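Local coordinates for protein lactaldehyde dehydrogenase (PDB 3PQA) that oxidises lactaldehyde to lactate with NAD, in preference to NADP, as a step in the biosynthesis of coenzyme F420, at residues 14-19 / 168-173; 67-72 / 96-101; 324-329 / 371-376. All blocks are in the same frame, centred on the assembly; numbering follows the deposited sequence.

Interaction 1: residues 14-19 / 168-173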
loop_
_atom_site.group_PDB
_atom_site.type_symbol
_atom_site.label_atom_id
_atom_site.label_comp_id
_atom_site.label_asym_id
_atom_site.label_seq_id
_atom_site.Cartn_x
_atom_site.Cartn_y
_atom_site.Cartn_z
ATOM N N MET B 14 27.042 36.946 -15.816
ATOM C CA MET B 14 27.328 35.726 -16.557
ATOM C C MET B 14 26.525 35.694 -17.849
ATOM O O MET B 14 25.308 35.905 -17.834
ATOM C CB MET B 14 26.990 34.515 -15.676
ATOM C CG MET B 14 27.564 33.162 -16.111
ATOM S SD MET B 14 27.026 31.801 -14.995
ATOM C CE MET B 14 25.262 31.851 -15.272
ATOM N N ASP B 15 27.208 35.428 -18.964
ATOM C CA ASP B 15 26.568 35.344 -20.274
ATOM C C ASP B 15 25.642 34.139 -20.352
ATOM O O ASP B 15 25.973 33.062 -19.853
ATOM C CB ASP B 15 27.609 35.217 -21.389
ATOM C CG ASP B 15 28.290 36.532 -21.717
ATOM O OD1 ASP B 15 27.961 37.555 -21.083
ATOM O OD2 ASP B 15 29.154 36.529 -22.621
ATOM N N VAL B 16 24.491 34.332 -20.982
ATOM C CA VAL B 16 23.575 33.236 -21.299
ATOM C C VAL B 16 23.456 33.199 -22.816
ATOM O O VAL B 16 23.093 34.204 -23.443
ATOM C CB VAL B 16 22.177 33.424 -20.656
ATOM C CG1 VAL B 16 21.231 32.295 -21.084
ATOM C CG2 VAL B 16 22.278 33.512 -19.122
ATOM N N ILE B 17 23.757 32.038 -23.394
ATOM C CA ILE B 17 23.934 31.904 -24.842
ATOM C C ILE B 17 22.757 31.208 -25.525
ATOM O O ILE B 17 22.179 30.260 -24.980
ATOM C CB ILE B 17 25.255 31.134 -25.167
ATOM C CG1 ILE B 17 26.457 31.757 -24.439
ATOM C CG2 ILE B 17 25.522 31.074 -26.672
ATOM C CD1 ILE B 17 26.773 33.193 -24.826
ATOM N N ASN B 18 22.391 31.690 -26.710
ATOM C CA ASN B 18 21.478 30.950 -27.590
ATOM C C ASN B 18 22.323 29.922 -28.343
ATOM O O ASN B 18 23.218 30.313 -29.093
ATOM C CB ASN B 18 20.799 31.940 -28.552
ATOM C CG ASN B 18 19.896 31.267 -29.591
ATOM O OD1 ASN B 18 20.139 30.145 -30.037
ATOM N ND2 ASN B 18 18.868 31.995 -30.015
ATOM N N PRO B 19 22.072 28.607 -28.141
ATOM C CA PRO B 19 23.015 27.645 -28.733
ATOM C C PRO B 19 22.939 27.520 -30.258
ATOM O O PRO B 19 23.844 26.930 -30.859
ATOM C CB PRO B 19 22.649 26.310 -28.066
ATOM C CG PRO B 19 21.245 26.484 -27.613
ATOM C CD PRO B 19 21.053 27.941 -27.301
ATOM N N LYS B 168 23.783 26.633 -18.460
ATOM C CA LYS B 168 23.690 26.431 -19.904
ATOM C C LYS B 168 22.298 26.750 -20.444
ATOM O O LYS B 168 22.138 27.013 -21.630
ATOM C CB LYS B 168 24.088 25.003 -20.255
ATOM C CG LYS B 168 25.575 24.771 -20.154
ATOM C CD LYS B 168 25.895 23.297 -20.196
ATOM C CE LYS B 168 27.321 23.051 -19.741
ATOM N NZ LYS B 168 27.423 21.623 -19.392
ATOM N N ALA B 169 21.292 26.712 -19.569
ATOM C CA ALA B 169 19.926 27.087 -19.939
ATOM C C ALA B 169 19.113 27.529 -18.723
ATOM O O ALA B 169 18.105 26.918 -18.410
ATOM C CB ALA B 169 19.215 25.933 -20.678
ATOM N N PRO B 170 19.543 28.618 -18.056
ATOM C CA PRO B 170 18.930 29.057 -16.794
ATOM C C PRO B 170 17.638 29.877 -16.925
ATOM O O PRO B 170 16.920 30.036 -15.937
ATOM C CB PRO B 170 20.031 29.930 -16.175
ATOM C CG PRO B 170 20.707 30.553 -17.363
ATOM C CD PRO B 170 20.623 29.531 -18.489
ATOM N N LEU B 171 17.331 30.391 -18.116
ATOM C CA LEU B 171 16.275 31.417 -18.210
ATOM C C LEU B 171 14.869 30.923 -17.858
ATOM O O LEU B 171 14.082 31.645 -17.223
ATOM C CB LEU B 171 16.297 32.138 -19.562
ATOM C CG LEU B 171 17.609 32.846 -19.931
ATOM C CD1 LEU B 171 17.445 33.593 -21.243
ATOM C CD2 LEU B 171 18.093 33.794 -18.819
ATOM N N VAL B 172 14.563 29.684 -18.225
ATOM C CA VAL B 172 13.254 29.161 -17.883
ATOM C C VAL B 172 13.141 28.982 -16.365
ATOM O O VAL B 172 12.053 29.117 -15.822
ATOM C CB VAL B 172 12.885 27.874 -18.652
ATOM C CG1 VAL B 172 13.500 26.635 -18.005
ATOM C CG2 VAL B 172 11.371 27.748 -18.764
ATOM N N CYS B 173 14.269 28.697 -15.702
ATOM C CA CYS B 173 14.311 28.523 -14.239
ATOM C C CYS B 173 14.131 29.839 -13.509
ATOM O O CYS B 173 13.515 29.880 -12.434
ATOM C CB CYS B 173 15.619 27.865 -13.814
ATOM S SG CYS B 173 15.732 26.182 -14.451
HETATM O O HOH W 1 24.015 29.551 -21.887
#
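Val16 presents both of its methyl groups to Pro170 and Leu171, where the chain enters helix 171-186, and these three apolar residues make up the direct contact between segments 14-19 and 168-173. CG1 stands anti to the backbone N (chi1 177°), which leaves CG2 beside that nitrogen; this rotation turns CG1 toward Leu171 and the proline CD, and CG2 toward the proline CG. CG2 of Val16 meets CG of Pro170 at 3.8 Å, the valine and the pyrrolidine ring reaching toward each other end on. The other branch sits in the angle between proline and leucine: Val16 CG1 is 3.8 Å from Pro170 CD and an equal 3.8 Å from Leu171 CG. Leu171 crosses the valine obliquely, its own CG lying anti to the carbonyl carbon (chi1 -58°), and this brings the branch point of the leucine, rather than one methyl alone, against Val16 CG1; Leu171 CD1 follows at 4.0 Å. No direct hydrogen bond joins the segments. A water lies between the backbones instead, accepting from Ile17 N at 2.9 Å and within 3.2 Å of Lys168 O, to which it can donate. Asp83 of helix 73-84 touches both Val16 and Pro170, and its OD2 accepts a hydrogen bond from Leu171 N. Strand 14-17 pairs with strand 24-28, from which Ile28 also packs on Pro170. The arrangement is that of a two-stranded antiparallel hairpin laid over the loop that leads from strand 160-165 into helix 171-186, a beta-alpha connection of the Rossmann-like NAD-binding domain of aldehyde dehydrogenases.

Interaction 2: residues 67-72 / 96-101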
loop_
_atom_site.group_PDB
_atom_site.type_symbol
_atom_site.label_atom_id
_atom_site.label_comp_id
_atom_site.label_asym_id
_atom_site.label_seq_id
_atom_site.Cartn_x
_atom_site.Cartn_y
_atom_site.Cartn_z
ATOM N N LYS B 67 -1.106 26.701 -12.520
ATOM C CA LYS B 67 -1.958 27.635 -13.241
ATOM C C LYS B 67 -1.121 28.677 -13.981
ATOM O O LYS B 67 -1.361 28.948 -15.157
ATOM C CB LYS B 67 -2.958 28.305 -12.298
ATOM C CG LYS B 67 -3.941 29.234 -12.997
ATOM C CD LYS B 67 -5.011 29.701 -12.040
ATOM C CE LYS B 67 -5.871 30.793 -12.666
ATOM N NZ LYS B 67 -5.246 32.152 -12.532
ATOM N N GLN B 68 -0.133 29.249 -13.301
ATOM C CA GLN B 68 0.738 30.254 -13.938
ATOM C C GLN B 68 1.545 29.720 -15.128
ATOM O O GLN B 68 1.697 30.416 -16.144
ATOM C CB GLN B 68 1.701 30.859 -12.937
ATOM C CG GLN B 68 1.059 31.729 -11.861
ATOM C CD GLN B 68 2.119 32.290 -10.962
ATOM O OE1 GLN B 68 2.944 33.093 -11.396
ATOM N NE2 GLN B 68 2.150 31.828 -9.719
ATOM N N ILE B 69 2.073 28.497 -14.989
ATOM C CA ILE B 69 2.832 27.852 -16.069
ATOM C C ILE B 69 1.917 27.678 -17.276
ATOM O O ILE B 69 2.304 27.981 -18.403
ATOM C CB ILE B 69 3.415 26.477 -15.645
ATOM C CG1 ILE B 69 4.477 26.653 -14.552
ATOM C CG2 ILE B 69 4.025 25.730 -16.856
ATOM C CD1 ILE B 69 4.984 25.334 -13.920
ATOM N N LYS B 70 0.696 27.209 -17.028
ATOM C CA LYS B 70 -0.293 27.057 -18.093
ATOM C C LYS B 70 -0.602 28.385 -18.796
ATOM O O LYS B 70 -0.688 28.426 -20.029
ATOM C CB LYS B 70 -1.564 26.396 -17.551
ATOM C CG LYS B 70 -2.644 26.103 -18.581
ATOM C CD LYS B 70 -3.850 25.444 -17.905
ATOM C CE LYS B 70 -5.066 25.354 -18.815
ATOM N NZ LYS B 70 -4.890 24.294 -19.839
ATOM N N GLU B 71 -0.734 29.468 -18.026
ATOM C CA GLU B 71 -1.042 30.785 -18.608
ATOM C C GLU B 71 0.130 31.372 -19.399
ATOM O O GLU B 71 -0.070 32.212 -20.283
ATOM C CB GLU B 71 -1.520 31.769 -17.533
ATOM C CG GLU B 71 -2.870 31.381 -16.927
ATOM C CD GLU B 71 -3.288 32.242 -15.744
ATOM O OE1 GLU B 71 -2.418 32.903 -15.124
ATOM O OE2 GLU B 71 -4.496 32.240 -15.418
ATOM N N LYS B 72 1.337 30.899 -19.093
ATOM C CA LYS B 72 2.563 31.356 -19.747
ATOM C C LYS B 72 3.164 30.290 -20.669
ATOM O O LYS B 72 4.336 30.385 -21.040
ATOM C CB LYS B 72 3.598 31.778 -18.700
ATOM C CG LYS B 72 3.210 33.011 -17.882
ATOM C CD LYS B 72 4.267 33.328 -16.817
ATOM C CE LYS B 72 5.283 34.343 -17.317
ATOM N NZ LYS B 72 4.768 35.736 -17.148
ATOM N N GLU B 96 3.992 21.336 -20.903
ATOM C CA GLU B 96 2.785 20.586 -20.538
ATOM C C GLU B 96 3.069 19.552 -19.426
ATOM O O GLU B 96 2.284 19.429 -18.466
ATOM C CB GLU B 96 2.164 19.932 -21.780
ATOM C CG GLU B 96 0.743 19.413 -21.584
ATOM C CD GLU B 96 -0.293 20.521 -21.380
ATOM O OE1 GLU B 96 -0.107 21.644 -21.907
ATOM O OE2 GLU B 96 -1.318 20.258 -20.708
ATOM N N ARG B 97 4.197 18.844 -19.521
ATOM C CA ARG B 97 4.593 17.904 -18.467
ATOM C C ARG B 97 4.773 18.600 -17.115
ATOM O O ARG B 97 4.358 18.075 -16.074
ATOM C CB ARG B 97 5.899 17.194 -18.810
ATOM C CG ARG B 97 5.981 16.682 -20.206
ATOM C CD ARG B 97 5.579 15.273 -20.298
ATOM N NE ARG B 97 6.698 14.386 -19.993
ATOM C CZ ARG B 97 6.714 13.091 -20.298
ATOM N NH1 ARG B 97 7.757 12.346 -19.970
ATOM N NH2 ARG B 97 5.687 12.542 -20.942
ATOM N N SER B 98 5.432 19.765 -17.130
ATOM C CA SER B 98 5.698 20.502 -15.894
ATOM C C SER B 98 4.416 20.908 -15.174
ATOM O O SER B 98 4.375 20.879 -13.944
ATOM C CB SER B 98 6.632 21.702 -16.148
ATOM O OG SER B 98 5.942 22.793 -16.729
ATOM N N ILE B 99 3.379 21.256 -15.944
ATOM C CA ILE B 99 2.059 21.578 -15.367
ATOM C C ILE B 99 1.558 20.343 -14.622
ATOM O O ILE B 99 1.126 20.437 -13.458
ATOM C CB ILE B 99 1.036 21.997 -16.452
ATOM C CG1 ILE B 99 1.516 23.271 -17.160
ATOM C CG2 ILE B 99 -0.325 22.243 -15.843
ATOM C CD1 ILE B 99 0.852 23.511 -18.518
ATOM N N GLY B 100 1.644 19.196 -15.294
ATOM C CA GLY B 100 1.233 17.920 -14.704
ATOM C C GLY B 100 1.984 17.554 -13.425
ATOM O O GLY B 100 1.392 17.047 -12.469
ATOM N N THR B 101 3.288 17.821 -13.403
ATOM C CA THR B 101 4.123 17.510 -12.246
ATOM C C THR B 101 3.712 18.327 -11.022
ATOM O O THR B 101 3.614 17.790 -9.917
ATOM C CB THR B 101 5.608 17.731 -12.614
ATOM O OG1 THR B 101 5.930 16.818 -13.665
ATOM C CG2 THR B 101 6.534 17.482 -11.430
#
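Two nearly antiparallel helices pack here through a small, mostly apolar interface, joining the end of helix 55-71 to the middle of helix 88-111. Their local axes approach to 9.1 Å with an angle of 165° between their directions, and Ile69 and Ile99 have the nearest CA atoms. These two isoleucines lie alongside, pointing opposite ways: chi1 of -66° puts the CG1 branch of Ile69 beside the backbone N and leaves CG2 anti to it; CG2 presses on Ile99 CG1 at 3.5 Å. The end of Ile99 continues to the next residue, where its CD1 rests 3.8 Å from Lys70 CA and 3.9 Å from Lys70 CB. On the other flank, Ile69 CG2 lies 3.5 Å from Ser98 OG. That hydroxyl is turned back along its own helix and bonded to the carbonyl O of Val95, which lets a polar side chain sit against the isoleucine methyl. Lys70 NZ and Glu96 OE2 remain 5.5 Å apart, too far for contact, although their opposite charges may attract weakly. Ile69 also touches Leu176 and Ile179 of helix 171-186, so the pair belongs to the layer of helices packed together in the NAD-binding domain of the aldehyde dehydrogenase fold.

Interaction 3: residues 324-329 / 371-376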
loop_
_atom_site.group_PDB
_atom_site.type_symbol
_atom_site.label_atom_id
_atom_site.label_comp_id
_atom_site.label_asym_id
_atom_site.label_seq_id
_atom_site.Cartn_x
_atom_site.Cartn_y
_atom_site.Cartn_z
ATOM N N GLU B 324 32.209 19.912 -30.590
ATOM C CA GLU B 324 33.587 19.652 -31.017
ATOM C C GLU B 324 34.100 18.366 -30.389
ATOM O O GLU B 324 34.750 17.560 -31.044
ATOM C CB GLU B 324 34.507 20.829 -30.654
ATOM C CG GLU B 324 34.207 22.106 -31.437
ATOM C CD GLU B 324 34.976 23.335 -30.943
ATOM O OE1 GLU B 324 35.347 23.394 -29.746
ATOM O OE2 GLU B 324 35.192 24.255 -31.765
ATOM N N TRP B 325 33.798 18.178 -29.107
ATOM C CA TRP B 325 34.146 16.953 -28.426
ATOM C C TRP B 325 33.467 15.751 -29.105
ATOM O O TRP B 325 34.115 14.738 -29.352
ATOM C CB TRP B 325 33.782 17.036 -26.946
ATOM C CG TRP B 325 34.019 15.768 -26.203
ATOM C CD1 TRP B 325 35.208 15.314 -25.701
ATOM C CD2 TRP B 325 33.035 14.773 -25.875
ATOM N NE1 TRP B 325 35.023 14.099 -25.077
ATOM C CE2 TRP B 325 33.699 13.746 -25.168
ATOM C CE3 TRP B 325 31.659 14.657 -26.104
ATOM C CZ2 TRP B 325 33.030 12.606 -24.692
ATOM C CZ3 TRP B 325 30.991 13.523 -25.626
ATOM C CH2 TRP B 325 31.680 12.517 -24.927
ATOM N N VAL B 326 32.177 15.880 -29.418
ATOM C CA VAL B 326 31.416 14.794 -30.064
ATOM C C VAL B 326 32.043 14.420 -31.412
ATOM O O VAL B 326 32.154 13.242 -31.750
ATOM C CB VAL B 326 29.921 15.160 -30.249
ATOM C CG1 VAL B 326 29.196 14.104 -31.087
ATOM C CG2 VAL B 326 29.230 15.283 -28.895
ATOM N N GLU B 327 32.445 15.448 -32.157
ATOM C CA GLU B 327 33.139 15.297 -33.429
ATOM C C GLU B 327 34.383 14.425 -33.280
ATOM O O GLU B 327 34.621 13.535 -34.096
ATOM C CB GLU B 327 33.518 16.681 -33.950
ATOM C CG GLU B 327 34.182 16.728 -35.313
ATOM C CD GLU B 327 34.279 18.157 -35.825
ATOM O OE1 GLU B 327 34.910 19.010 -35.156
ATOM O OE2 GLU B 327 33.710 18.432 -36.896
ATOM N N LYS B 328 35.160 14.688 -32.230
ATOM C CA LYS B 328 36.380 13.938 -31.934
ATOM C C LYS B 328 36.102 12.483 -31.582
ATOM O O LYS B 328 36.866 11.593 -31.954
ATOM C CB LYS B 328 37.162 14.602 -30.803
ATOM C CG LYS B 328 37.915 15.836 -31.224
ATOM C CD LYS B 328 38.315 16.659 -30.019
ATOM C CE LYS B 328 38.962 17.956 -30.452
ATOM N NZ LYS B 328 38.966 18.937 -29.343
ATOM N N VAL B 329 35.009 12.253 -30.856
ATOM C CA VAL B 329 34.615 10.908 -30.468
ATOM C C VAL B 329 34.184 10.122 -31.705
ATOM O O VAL B 329 34.534 8.951 -31.860
ATOM C CB VAL B 329 33.485 10.931 -29.404
ATOM C CG1 VAL B 329 33.031 9.529 -29.069
ATOM C CG2 VAL B 329 33.961 11.643 -28.132
ATOM N N ALA B 371 24.381 13.233 -27.674
ATOM C CA ALA B 371 24.473 13.732 -29.044
ATOM C C ALA B 371 23.706 12.806 -29.972
ATOM O O ALA B 371 23.416 11.659 -29.604
ATOM C CB ALA B 371 25.919 13.800 -29.482
ATOM N N PRO B 372 23.386 13.288 -31.188
ATOM C CA PRO B 372 22.592 12.452 -32.091
ATOM C C PRO B 372 23.478 11.480 -32.874
ATOM O O PRO B 372 23.469 11.476 -34.103
ATOM C CB PRO B 372 21.940 13.477 -33.018
ATOM C CG PRO B 372 22.988 14.583 -33.109
ATOM C CD PRO B 372 23.607 14.647 -31.733
ATOM N N VAL B 373 24.244 10.681 -32.134
ATOM C CA VAL B 373 25.226 9.739 -32.677
ATOM C C VAL B 373 24.863 8.326 -32.209
ATOM O O VAL B 373 24.930 8.030 -31.008
ATOM C CB VAL B 373 26.667 10.072 -32.200
ATOM C CG1 VAL B 373 27.656 9.009 -32.665
ATOM C CG2 VAL B 373 27.091 11.464 -32.670
ATOM N N ILE B 374 24.497 7.467 -33.165
ATOM C CA ILE B 374 23.970 6.140 -32.864
ATOM C C ILE B 374 24.845 5.016 -33.430
ATOM O O ILE B 374 24.893 4.822 -34.657
ATOM C CB ILE B 374 22.535 5.960 -33.415
ATOM C CG1 ILE B 374 21.641 7.170 -33.075
ATOM C CG2 ILE B 374 21.937 4.604 -32.959
ATOM C CD1 ILE B 374 21.506 7.481 -31.554
ATOM N N PRO B 375 25.531 4.274 -32.541
ATOM C CA PRO B 375 26.222 3.052 -32.950
ATOM C C PRO B 375 25.241 1.892 -33.022
ATOM O O PRO B 375 24.383 1.730 -32.135
ATOM C CB PRO B 375 27.223 2.819 -31.828
ATOM C CG PRO B 375 26.525 3.407 -30.607
ATOM C CD PRO B 375 25.703 4.562 -31.102
ATOM N N ILE B 376 25.364 1.110 -34.090
ATOM C CA ILE B 376 24.547 -0.077 -34.296
ATOM C C ILE B 376 25.504 -1.259 -34.353
ATOM O O ILE B 376 26.498 -1.209 -35.085
ATOM C CB ILE B 376 23.746 0.002 -35.617
ATOM C CG1 ILE B 376 22.755 1.182 -35.570
ATOM C CG2 ILE B 376 23.015 -1.334 -35.881
ATOM C CD1 ILE B 376 22.087 1.510 -36.889
#
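Val326 points its isopropyl group from helix 320-335 at the loop leading into strand 373-379, facing the methyl of Ala371. Both of its branches meet that methyl from the same side at equal distance: Val326 CG1 and CG2 each lie 3.7 Å from Ala371 CB. CG1, anti to the backbone N (chi1 172°), is also the branch that extends to the next inward-facing residue, meeting Val373 CG2 at 3.7 Å. The two valines do not meet head on but pass side by side, oppositely directed, and touch through one methyl each. On Val373 this is the branch beside the backbone N, because CG1 takes the position anti to it (chi1 175°). Ala371 and Val373 both face the helix, with Pro372 between them at the centre of an inverse gamma turn, closed by a weak hydrogen bond of 2.8 Å from Val373 N to Ala371 O. The contact is purely apolar, with no hydrogen bond between helix and strand, and all three residues are buried. Phe351 of strand 350-357 touches both valines and extends the same apolar patch. Strand 373-379 runs parallel to its two neighbours, strands 350-357 and 278-284, while Phe268 of helix 256-268 packs on Pro372 and Ile374; helix 320-335 thus lies against the sheet beside strands 350-357 and 373-379.

Interactions 1 and 2 share the NAD-binding part of the chain, and helix 171-186 ties them: its first turn supplies Leu171 to interaction 1, while residues farther along it pack on interaction 2. Their centres are 21 Å apart and their nearest atoms about 8 Å, so they do not touch. In sequence, both segments of interaction 2 fall between those of interaction 1. Interaction 3 comes later, against the sheet that contains strands 278-284, 350-357 and 373-379, with its centre 24 Å from that of interaction 1 and 34 Å from that of interaction 2, which lies on the opposite side of the chain's centre. All three lie away from the probable catalytic residues, Glu241 and Cys275.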